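Local coordinates for protein 3-oxo-glucose-6-phosphate:glutamate aminotransferase (Bacillus subtilis subsp. subtilis, PDB 4K2M) that catalyses the reversible, pyridoxal phosphate-dependent transamination of 3-dehydro-glucose 6-phosphate with glutamate to give kanosamine 6-phosphate, a step in kanosamine biosynthesis, at residues Y169-P174 with L402-A408; Y338-P342 with F353-V357; C178-I184 with H204-I210. One frame throughout, in Å; residues are numbered along the deposited sequence.

All three contacts lie in the aminotransferase region, which has the aspartate aminotransferase fold. Interactions 1 and 3 share the loop between strands 166-169 and 192-195 of the mixed seven-stranded sheet. Their centres are about 13 Å apart. A backbone hydrogen bond joins Asp171 to Asp180, and a probable one joins Asn173 to Cys178. Interaction 1 ties this loop to helix 403-411, interaction 3 to helix 207-217. Interaction 2 includes strand 353-356, which pairs with strand 412-415. Its centre is about 16 Å from that of interaction 1, which it touches, and about 21 Å from that of interaction 3. Along the chain, interaction 1 encloses first interaction 3, then interaction 2. The loop thus links the large mixed sheet to helix 403-411.

Interaction 1. Residues Y169-P174 with L402-A408; sequences YVDINP and LVHTEKA
Asp171 meets the first turn of helix 403-411 and takes up its N-H groups with a side-chain carboxylate. The motif is a carboxylate at a helix N-terminus, with Leu402 in the N-cap position. Asp171 sits in the loop after strand 166-169, an outermost strand of the large sheet in this aspartate aminotransferase fold. Both carboxylate oxygens are used. OD2 of Asp171 accepts from His404 N at 3.0 Å through its syn lone pair. OD1 of Asp171 takes two bonds from Thr405. Thr405 N reaches Asp171 OD1 at 2.8 Å from the syn side, 24° out of the carboxylate plane. The Thr405 hydroxyl OG1 donates to Asp171 OD1 at 2.6 Å, nearly in line with the C-O bond. These bonds fix the rotation of the carboxylate. The helix end would probably stabilise the negative charge.

Within the helix segment, Glu406 OE2 accepts from Leu402 N, the N-cap residue, and also bonds His386 NE2. The His404 ring lies beside Asp171, the ring and carboxylate planes only 20° apart.

Apolar groups continue the contact along the loop. Leu402 places CD1 3.9 Å from CB of Tyr169, while its CD2 lies by the backbone of 169-171. Ile172 has CG1 between its backbone N and carbonyl carbon (chi1 56°). This sets CG1 beside Thr405 OG1, the two side chains crossing at about a right angle, and brings Ile172 CD1 to 4.0 Å from Ala408 CB. Pro174 CB approaches Ala408 CB at 4.3 Å.

One water spans the two segments, donating to Val170 O and, at 2.7 Å, to Thr405 OG1.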
loop_
_atom_site.group_PDB
_atom_site.type_symbol
_atom_site.label_atom_id
_atom_site.label_comp_id
_atom_site.label_asym_id
_atom_site.label_seq_id
_atom_site.Cartn_x
_atom_site.Cartn_y
_atom_site.Cartn_z
ATOM N N TYR A 169 3.467 -7.773 26.801
ATOM C CA TYR A 169 2.032 -7.987 26.891
ATOM C C TYR A 169 1.532 -7.864 28.322
ATOM O O TYR A 169 2.128 -8.422 29.269
ATOM C CB TYR A 169 1.688 -9.353 26.306
ATOM C CG TYR A 169 2.081 -9.430 24.847
ATOM C CD1 TYR A 169 1.381 -8.693 23.897
ATOM C CD2 TYR A 169 3.150 -10.207 24.428
ATOM C CE1 TYR A 169 1.740 -8.737 22.564
ATOM C CE2 TYR A 169 3.513 -10.262 23.090
ATOM C CZ TYR A 169 2.793 -9.523 22.173
ATOM O OH TYR A 169 3.120 -9.559 20.835
ATOM N N VAL A 170 0.457 -7.109 28.485
ATOM C CA VAL A 170 -0.239 -7.051 29.764
ATOM C C VAL A 170 -1.713 -7.417 29.598
ATOM O O VAL A 170 -2.282 -7.338 28.495
ATOM C CB VAL A 170 -0.076 -5.693 30.495
ATOM C CG1 VAL A 170 1.380 -5.296 30.578
ATOM C CG2 VAL A 170 -0.847 -4.622 29.810
ATOM N N ASP A 171 -2.327 -7.811 30.709
ATOM C CA ASP A 171 -3.660 -8.391 30.708
ATOM C C ASP A 171 -4.721 -7.359 30.350
ATOM O O ASP A 171 -4.518 -6.159 30.536
ATOM C CB ASP A 171 -3.950 -8.977 32.098
ATOM C CG ASP A 171 -4.609 -10.354 32.042
ATOM O OD1 ASP A 171 -4.923 -10.837 30.931
ATOM O OD2 ASP A 171 -4.809 -10.955 33.123
ATOM N N ILE A 172 -5.849 -7.836 29.830
ATOM C CA ILE A 172 -6.975 -6.966 29.489
ATOM C C ILE A 172 -7.999 -6.945 30.612
ATOM O O ILE A 172 -7.983 -7.789 31.497
ATOM C CB ILE A 172 -7.715 -7.453 28.244
ATOM C CG1 ILE A 172 -8.161 -8.909 28.453
ATOM C CG2 ILE A 172 -6.837 -7.290 27.007
ATOM C CD1 ILE A 172 -9.199 -9.422 27.482
ATOM N N ASN A 173 -8.905 -5.977 30.554
ATOM C CA ASN A 173 -10.110 -6.016 31.367
ATOM C C ASN A 173 -11.027 -7.008 30.631
ATOM O O ASN A 173 -11.287 -6.854 29.445
ATOM C CB ASN A 173 -10.684 -4.600 31.433
ATOM C CG ASN A 173 -12.065 -4.531 32.073
ATOM O OD1 ASN A 173 -12.951 -5.340 31.783
ATOM N ND2 ASN A 173 -12.265 -3.525 32.917
ATOM N N PRO A 174 -11.484 -8.068 31.320
ATOM C CA PRO A 174 -12.154 -9.160 30.599
ATOM C C PRO A 174 -13.584 -8.827 30.194
ATOM O O PRO A 174 -14.215 -9.613 29.476
ATOM C CB PRO A 174 -12.130 -10.317 31.614
ATOM C CG PRO A 174 -12.111 -9.632 32.949
ATOM C CD PRO A 174 -11.268 -8.394 32.745
ATOM N N LEU A 402 -1.440 -14.685 30.968
ATOM C CA LEU A 402 -2.295 -13.523 30.996
ATOM C C LEU A 402 -3.664 -14.082 31.305
ATOM O O LEU A 402 -4.408 -14.411 30.395
ATOM C CB LEU A 402 -2.282 -12.841 29.621
ATOM C CG LEU A 402 -0.913 -12.300 29.182
ATOM C CD1 LEU A 402 -0.941 -11.947 27.700
ATOM C CD2 LEU A 402 -0.531 -11.079 29.996
ATOM N N VAL A 403 -3.980 -14.209 32.595
ATOM C CA VAL A 403 -5.145 -14.990 33.026
ATOM C C VAL A 403 -6.466 -14.503 32.444
ATOM O O VAL A 403 -7.274 -15.303 31.945
ATOM C CB VAL A 403 -5.269 -15.023 34.567
ATOM C CG1 VAL A 403 -6.481 -15.834 34.973
ATOM C CG2 VAL A 403 -4.006 -15.618 35.187
ATOM N N HIS A 404 -6.682 -13.197 32.498
ATOM C CA HIS A 404 -7.951 -12.633 32.045
ATOM C C HIS A 404 -8.068 -12.645 30.532
ATOM O O HIS A 404 -9.149 -12.898 29.994
ATOM C CB HIS A 404 -8.128 -11.206 32.577
ATOM C CG HIS A 404 -8.259 -11.137 34.065
ATOM N ND1 HIS A 404 -9.118 -11.948 34.776
ATOM C CD2 HIS A 404 -7.631 -10.360 34.978
ATOM C CE1 HIS A 404 -9.015 -11.672 36.062
ATOM N NE2 HIS A 404 -8.121 -10.711 36.214
ATOM N N THR A 405 -6.961 -12.355 29.851
ATOM C CA THR A 405 -6.951 -12.372 28.397
ATOM C C THR A 405 -7.256 -13.781 27.918
ATOM O O THR A 405 -8.060 -13.967 27.023
ATOM C CB THR A 405 -5.580 -11.959 27.852
ATOM O OG1 THR A 405 -5.238 -10.661 28.356
ATOM C CG2 THR A 405 -5.564 -11.947 26.322
ATOM N N GLU A 406 -6.606 -14.777 28.521
ATOM C CA GLU A 406 -6.815 -16.161 28.107
ATOM C C GLU A 406 -8.239 -16.654 28.369
ATOM O O GLU A 406 -8.838 -17.344 27.534
ATOM C CB GLU A 406 -5.768 -17.069 28.764
ATOM C CG GLU A 406 -4.361 -16.928 28.162
ATOM C CD GLU A 406 -3.269 -17.341 29.143
ATOM O OE1 GLU A 406 -3.564 -18.204 29.997
ATOM O OE2 GLU A 406 -2.131 -16.802 29.081
ATOM N N LYS A 407 -8.789 -16.300 29.523
ATOM C CA LYS A 407 -10.151 -16.713 29.849
ATOM C C LYS A 407 -11.152 -16.030 28.911
ATOM O O LYS A 407 -11.999 -16.693 28.321
ATOM C CB LYS A 407 -10.478 -16.401 31.318
ATOM C CG LYS A 407 -11.868 -16.876 31.786
ATOM C CD LYS A 407 -12.085 -18.359 31.461
ATOM C CE LYS A 407 -13.441 -18.855 31.983
ATOM N NZ LYS A 407 -13.689 -20.287 31.617
ATOM N N ALA A 408 -11.020 -14.719 28.730
ATOM C CA ALA A 408 -11.954 -13.998 27.854
ATOM C C ALA A 408 -11.841 -14.500 26.419
ATOM O O ALA A 408 -12.834 -14.622 25.701
ATOM C CB ALA A 408 -11.704 -12.505 27.923
HETATM O O HOH W 1 -3.602 -9.062 26.830
#

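Interaction 2. Residues Y338-P342 with F353-V357. With EDO (1,2-ethanediol), chain D.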
loop_
_atom_site.group_PDB
_atom_site.type_symbol
_atom_site.label_atom_id
_atom_site.label_comp_id
_atom_site.label_asym_id
_atom_site.label_seq_id
_atom_site.Cartn_x
_atom_site.Cartn_y
_atom_site.Cartn_z
ATOM N N TYR A 338 -26.519 -16.995 31.394
ATOM C CA TYR A 338 -26.041 -17.894 30.338
ATOM C C TYR A 338 -24.982 -17.246 29.439
ATOM O O TYR A 338 -24.102 -17.925 28.926
ATOM C CB TYR A 338 -27.194 -18.421 29.482
ATOM C CG TYR A 338 -28.315 -19.063 30.278
ATOM C CD1 TYR A 338 -29.632 -18.991 29.839
ATOM C CD2 TYR A 338 -28.052 -19.754 31.456
ATOM C CE1 TYR A 338 -30.659 -19.576 30.559
ATOM C CE2 TYR A 338 -29.070 -20.339 32.185
ATOM C CZ TYR A 338 -30.370 -20.249 31.731
ATOM O OH TYR A 338 -31.383 -20.835 32.455
ATOM N N ILE A 339 -25.082 -15.936 29.233
ATOM C CA ILE A 339 -24.093 -15.225 28.425
ATOM C C ILE A 339 -23.737 -13.903 29.080
ATOM O O ILE A 339 -24.418 -13.460 30.010
ATOM C CB ILE A 339 -24.610 -14.934 26.995
ATOM C CG1 ILE A 339 -25.780 -13.947 27.035
ATOM C CG2 ILE A 339 -24.992 -16.226 26.272
ATOM C CD1 ILE A 339 -26.239 -13.478 25.641
ATOM N N GLU A 340 -22.665 -13.268 28.608
ATOM C CA GLU A 340 -22.422 -11.869 28.948
ATOM C C GLU A 340 -22.650 -11.033 27.697
ATOM O O GLU A 340 -22.202 -11.401 26.622
ATOM C CB GLU A 340 -20.992 -11.649 29.426
ATOM C CG GLU A 340 -20.684 -12.178 30.821
ATOM C CD GLU A 340 -19.241 -11.880 31.232
ATOM O OE1 GLU A 340 -18.827 -10.701 31.132
ATOM O OE2 GLU A 340 -18.521 -12.823 31.633
ATOM N N LEU A 341 -23.354 -9.916 27.839
ATOM C CA LEU A 341 -23.553 -8.994 26.725
ATOM C C LEU A 341 -22.679 -7.773 26.954
ATOM O O LEU A 341 -22.416 -7.399 28.100
ATOM C CB LEU A 341 -25.021 -8.542 26.668
ATOM C CG LEU A 341 -26.025 -9.584 26.179
ATOM C CD1 LEU A 341 -27.457 -9.206 26.581
ATOM C CD2 LEU A 341 -25.928 -9.769 24.651
ATOM N N PRO A 342 -22.264 -7.106 25.868
ATOM C CA PRO A 342 -21.535 -5.858 26.114
ATOM C C PRO A 342 -22.456 -4.786 26.683
ATOM O O PRO A 342 -23.678 -4.877 26.557
ATOM C CB PRO A 342 -21.033 -5.454 24.723
ATOM C CG PRO A 342 -22.042 -6.071 23.766
ATOM C CD PRO A 342 -22.519 -7.353 24.434
ATOM N N PHE A 353 -19.185 -7.146 17.491
ATOM C CA PHE A 353 -20.140 -7.262 18.595
ATOM C C PHE A 353 -19.855 -8.536 19.371
ATOM O O PHE A 353 -20.245 -9.631 18.942
ATOM C CB PHE A 353 -21.594 -7.301 18.091
ATOM C CG PHE A 353 -22.595 -7.286 19.211
ATOM C CD1 PHE A 353 -23.027 -6.074 19.742
ATOM C CD2 PHE A 353 -23.058 -8.481 19.778
ATOM C CE1 PHE A 353 -23.917 -6.038 20.817
ATOM C CE2 PHE A 353 -23.963 -8.455 20.849
ATOM C CZ PHE A 353 -24.381 -7.224 21.372
ATOM N N PRO A 354 -19.162 -8.406 20.505
ATOM C CA PRO A 354 -18.773 -9.603 21.263
ATOM C C PRO A 354 -19.721 -9.924 22.398
ATOM O O PRO A 354 -20.082 -9.043 23.200
ATOM C CB PRO A 354 -17.408 -9.219 21.840
ATOM C CG PRO A 354 -17.499 -7.727 22.035
ATOM C CD PRO A 354 -18.449 -7.196 20.956
ATOM N N ILE A 355 -20.135 -11.187 22.465
ATOM C CA ILE A 355 -20.778 -11.686 23.674
ATOM C C ILE A 355 -19.814 -12.684 24.289
ATOM O O ILE A 355 -18.817 -13.051 23.669
ATOM C CB ILE A 355 -22.132 -12.355 23.395
ATOM C CG1 ILE A 355 -21.950 -13.644 22.598
ATOM C CG2 ILE A 355 -23.082 -11.398 22.642
ATOM C CD1 ILE A 355 -23.262 -14.408 22.379
ATOM N N LYS A 356 -20.064 -13.109 25.520
ATOM C CA LYS A 356 -19.255 -14.201 26.071
ATOM C C LYS A 356 -20.169 -15.364 26.416
ATOM O O LYS A 356 -21.264 -15.156 26.947
ATOM C CB LYS A 356 -18.449 -13.734 27.292
ATOM C CG LYS A 356 -17.352 -12.711 26.966
ATOM C CD LYS A 356 -16.859 -11.957 28.223
ATOM C CE LYS A 356 -16.018 -12.807 29.137
ATOM N NZ LYS A 356 -15.612 -12.038 30.380
ATOM N N VAL A 357 -19.734 -16.574 26.069
ATOM C CA VAL A 357 -20.484 -17.784 26.391
ATOM C C VAL A 357 -19.569 -18.654 27.245
ATOM O O VAL A 357 -18.402 -18.315 27.434
ATOM C CB VAL A 357 -20.912 -18.532 25.113
ATOM C CG1 VAL A 357 -21.807 -17.624 24.238
ATOM C CG2 VAL A 357 -19.695 -18.958 24.325
HETATM C C1 EDO D . -19.366 -9.129 26.614
HETATM O O1 EDO D . -18.897 -8.264 25.581
HETATM C C2 EDO D . -18.532 -8.867 27.871
HETATM O O2 EDO D . -18.714 -7.507 28.268
#
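Glu340 and Lys356 form a single antiparallel bridge, a hydrogen-bonded pair, between the loop 338-342 and strand 353-356. Two backbone bonds make it: Glu340 N to Lys356 O at 2.9 Å and Lys356 N to Glu340 O at 3.0 Å. On its other edge the strand pairs with strand 412-415, so the loop extends this small sheet.

The same two residues carry the charged contact. Their side chains run side by side in the same direction. Lys356 bends at chi3 (72°), which brings NZ within 3.3 Å of Glu340 OE2 in a salt bridge with a weak hydrogen bond. Each end has a firmer partner elsewhere: Lys356 NZ bonds Pro174 O, and Glu340 OE1 bonds Gln175 NE2.

Apolar contacts flank the bridge. Pro342 crosses the Phe353 ring at about a right angle, Pro342 CG 3.5 Å from Phe353 CE1. Leu341 CD2 lies at the edge of that ring and 3.8 Å from Ile355 CG2. At the other end Ile339 CG2 meets Val357 CG1.

An ethanediol, probably from the crystallisation liquor, donates from O1 to Pro354 O at 2.8 Å and is also hydrogen-bonded to Gln175 O.

The chemistry implies that backbone bonds set the register, while the salt bridge is long and weak.

Interaction 3. Residues C178-I184 with H204-I210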
loop_
_atom_site.group_PDB
_atom_site.type_symbol
_atom_site.label_atom_id
_atom_site.label_comp_id
_atom_site.label_asym_id
_atom_site.label_seq_id
_atom_site.Cartn_x
_atom_site.Cartn_y
_atom_site.Cartn_z
ATOM N N CYS A 178 -10.243 -4.488 26.547
ATOM C CA CYS A 178 -9.162 -3.524 26.353
ATOM C C CYS A 178 -8.117 -3.663 27.440
ATOM O O CYS A 178 -8.380 -4.218 28.514
ATOM C CB CYS A 178 -9.702 -2.088 26.337
ATOM S SG CYS A 178 -10.809 -1.784 24.953
ATOM N N ILE A 179 -6.930 -3.135 27.161
ATOM C CA ILE A 179 -5.805 -3.228 28.087
ATOM C C ILE A 179 -6.187 -2.719 29.476
ATOM O O ILE A 179 -6.798 -1.667 29.617
ATOM C CB ILE A 179 -4.574 -2.484 27.519
ATOM C CG1 ILE A 179 -3.334 -2.710 28.390
ATOM C CG2 ILE A 179 -4.854 -0.989 27.333
ATOM C CD1 ILE A 179 -2.066 -2.159 27.722
ATOM N N ASP A 180 -5.852 -3.484 30.510
ATOM C CA ASP A 180 -6.262 -3.109 31.868
ATOM C C ASP A 180 -5.263 -2.092 32.407
ATOM O O ASP A 180 -4.094 -2.417 32.630
ATOM C CB ASP A 180 -6.300 -4.366 32.743
ATOM C CG ASP A 180 -6.892 -4.119 34.131
ATOM O OD1 ASP A 180 -7.090 -2.948 34.530
ATOM O OD2 ASP A 180 -7.144 -5.121 34.830
ATOM N N PRO A 181 -5.704 -0.841 32.615
ATOM C CA PRO A 181 -4.726 0.173 33.020
ATOM C C PRO A 181 -4.139 -0.186 34.375
ATOM O O PRO A 181 -3.008 0.189 34.686
ATOM C CB PRO A 181 -5.561 1.450 33.148
ATOM C CG PRO A 181 -6.816 1.183 32.377
ATOM C CD PRO A 181 -7.068 -0.295 32.531
ATOM N N ASP A 182 -4.898 -0.937 35.162
ATOM C CA ASP A 182 -4.397 -1.383 36.458
ATOM C C ASP A 182 -3.299 -2.451 36.372
ATOM O O ASP A 182 -2.774 -2.869 37.398
ATOM C CB ASP A 182 -5.550 -1.892 37.318
ATOM C CG ASP A 182 -6.454 -0.776 37.794
ATOM O OD1 ASP A 182 -5.937 0.328 38.067
ATOM O OD2 ASP A 182 -7.677 -1.007 37.891
ATOM N N LYS A 183 -2.947 -2.885 35.160
ATOM C CA LYS A 183 -1.899 -3.901 34.977
ATOM C C LYS A 183 -0.675 -3.337 34.269
ATOM O O LYS A 183 0.331 -4.025 34.077
ATOM C CB LYS A 183 -2.428 -5.073 34.134
ATOM C CG LYS A 183 -3.539 -5.877 34.770
ATOM C CD LYS A 183 -3.014 -6.759 35.898
ATOM C CE LYS A 183 -4.057 -7.801 36.273
ATOM N NZ LYS A 183 -3.634 -8.597 37.459
ATOM N N ILE A 184 -0.759 -2.080 33.863
ATOM C CA ILE A 184 0.291 -1.514 33.032
ATOM C C ILE A 184 1.530 -1.197 33.861
ATOM O O ILE A 184 2.651 -1.521 33.468
ATOM C CB ILE A 184 -0.214 -0.248 32.309
ATOM C CG1 ILE A 184 -1.274 -0.643 31.279
ATOM C CG2 ILE A 184 0.942 0.497 31.640
ATOM C CD1 ILE A 184 -1.945 0.568 30.601
ATOM N N HIS A 204 -13.608 1.997 23.362
ATOM C CA HIS A 204 -12.551 2.929 23.759
ATOM C C HIS A 204 -11.846 2.422 25.020
ATOM O O HIS A 204 -12.497 2.112 26.033
ATOM C CB HIS A 204 -13.182 4.303 24.032
ATOM C CG HIS A 204 -12.307 5.466 23.679
ATOM N ND1 HIS A 204 -12.814 6.721 23.418
ATOM C CD2 HIS A 204 -10.966 5.561 23.537
ATOM C CE1 HIS A 204 -11.816 7.544 23.139
ATOM N NE2 HIS A 204 -10.685 6.865 23.205
ATOM N N SER A 205 -10.514 2.330 24.963
ATOM C CA SER A 205 -9.715 1.988 26.135
ATOM C C SER A 205 -9.843 3.093 27.176
ATOM O O SER A 205 -10.288 4.196 26.856
ATOM C CB SER A 205 -8.248 1.871 25.753
ATOM O OG SER A 205 -8.032 0.813 24.851
ATOM N N ASP A 206 -9.425 2.813 28.413
ATOM C CA ASP A 206 -9.485 3.817 29.481
ATOM C C ASP A 206 -8.323 4.788 29.341
ATOM O O ASP A 206 -7.337 4.716 30.084
ATOM C CB ASP A 206 -9.444 3.143 30.850
ATOM C CG ASP A 206 -9.708 4.121 32.004
ATOM O OD1 ASP A 206 -9.728 5.365 31.797
ATOM O OD2 ASP A 206 -9.877 3.628 33.138
ATOM N N MET A 207 -8.451 5.719 28.401
ATOM C CA MET A 207 -7.303 6.530 27.999
ATOM C C MET A 207 -6.842 7.534 29.052
ATOM O O MET A 207 -5.637 7.805 29.172
ATOM C CB MET A 207 -7.575 7.226 26.664
ATOM C CG MET A 207 -7.659 6.266 25.466
ATOM S SD MET A 207 -6.127 5.377 25.206
ATOM C CE MET A 207 -5.070 6.703 24.653
ATOM N N GLN A 208 -7.769 8.074 29.829
ATOM C CA GLN A 208 -7.355 9.014 30.883
ATOM C C GLN A 208 -6.435 8.345 31.908
ATOM O O GLN A 208 -5.406 8.908 32.312
ATOM C CB GLN A 208 -8.570 9.658 31.572
ATOM C CG GLN A 208 -8.170 10.693 32.626
ATOM C CD GLN A 208 -9.361 11.438 33.201
ATOM O OE1 GLN A 208 -10.493 10.953 33.162
ATOM N NE2 GLN A 208 -9.110 12.628 33.735
ATOM N N HIS A 209 -6.781 7.125 32.300
ATOM C CA HIS A 209 -5.995 6.386 33.279
ATOM C C HIS A 209 -4.655 5.992 32.652
ATOM O O HIS A 209 -3.605 6.132 33.264
ATOM C CB HIS A 209 -6.804 5.176 33.757
ATOM C CG HIS A 209 -6.213 4.463 34.928
ATOM N ND1 HIS A 209 -4.976 4.777 35.454
ATOM C CD2 HIS A 209 -6.694 3.443 35.680
ATOM C CE1 HIS A 209 -4.723 3.980 36.477
ATOM N NE2 HIS A 209 -5.746 3.160 36.634
ATOM N N ILE A 210 -4.689 5.525 31.407
ATOM C CA ILE A 210 -3.463 5.230 30.678
ATOM C C ILE A 210 -2.543 6.455 30.600
ATOM O O ILE A 210 -1.341 6.346 30.825
ATOM C CB ILE A 210 -3.781 4.645 29.269
ATOM C CG1 ILE A 210 -4.463 3.282 29.417
ATOM C CG2 ILE A 210 -2.501 4.525 28.435
ATOM C CD1 ILE A 210 -4.988 2.684 28.095
HETATM O O HOH W 2 -8.698 0.220 28.893
#
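Helix 207-217 is the crossover of a beta-alpha-beta unit, joining parallel strands 192-195 and 220-224, and its first turn packs against loop 178-184 through Pro181 and His209. Pro181 CB lies over one face of the His209 imidazole, 3.7 Å from the ring centroid and 24° off the normal. This is a CH-pi contact, shifted toward the CG-CD2 side of the ring. His209 has CG anti to the backbone N (chi1 -170°), which lays the ring across the proline.

The same ring makes a polar contact at its edge. NE2 of His209 donates to Asp182 OD1 at 3.2 Å. The oxygen is approached from above the carboxylate plane, and the carboxylate and ring planes are 70° apart. The backbone N of Asp182 bonds Asp180 OD1 in an Asx turn, which fixes the backbone from which Asp182 reaches His209.

Asp206 stands at the N-cap of the helix, and its OD1 accepts a weak capping bond from His209 N. Its CB packs on Pro181 CG at 3.6 Å. A water bridges the segments here, donating to Ile179 O and accepting from Asp206 N at 2.7 Å.

On the buried side, Ile210 packs against two isoleucines. Its CD1 meets Ile179 CG2 at 3.8 Å and its CG1 meets Ile184 CD1 at 3.9 Å. Ile184 and Ile210 also reach Ile195 of the sheet. Nearby, Cys178 CB lies 3.7 Å from Ser205 OG, a hydroxyl that is hydrogen-bonded to His199.

Such a crossover on the mainly parallel seven-stranded sheet is the hallmark of the large domain of the aspartate aminotransferase fold.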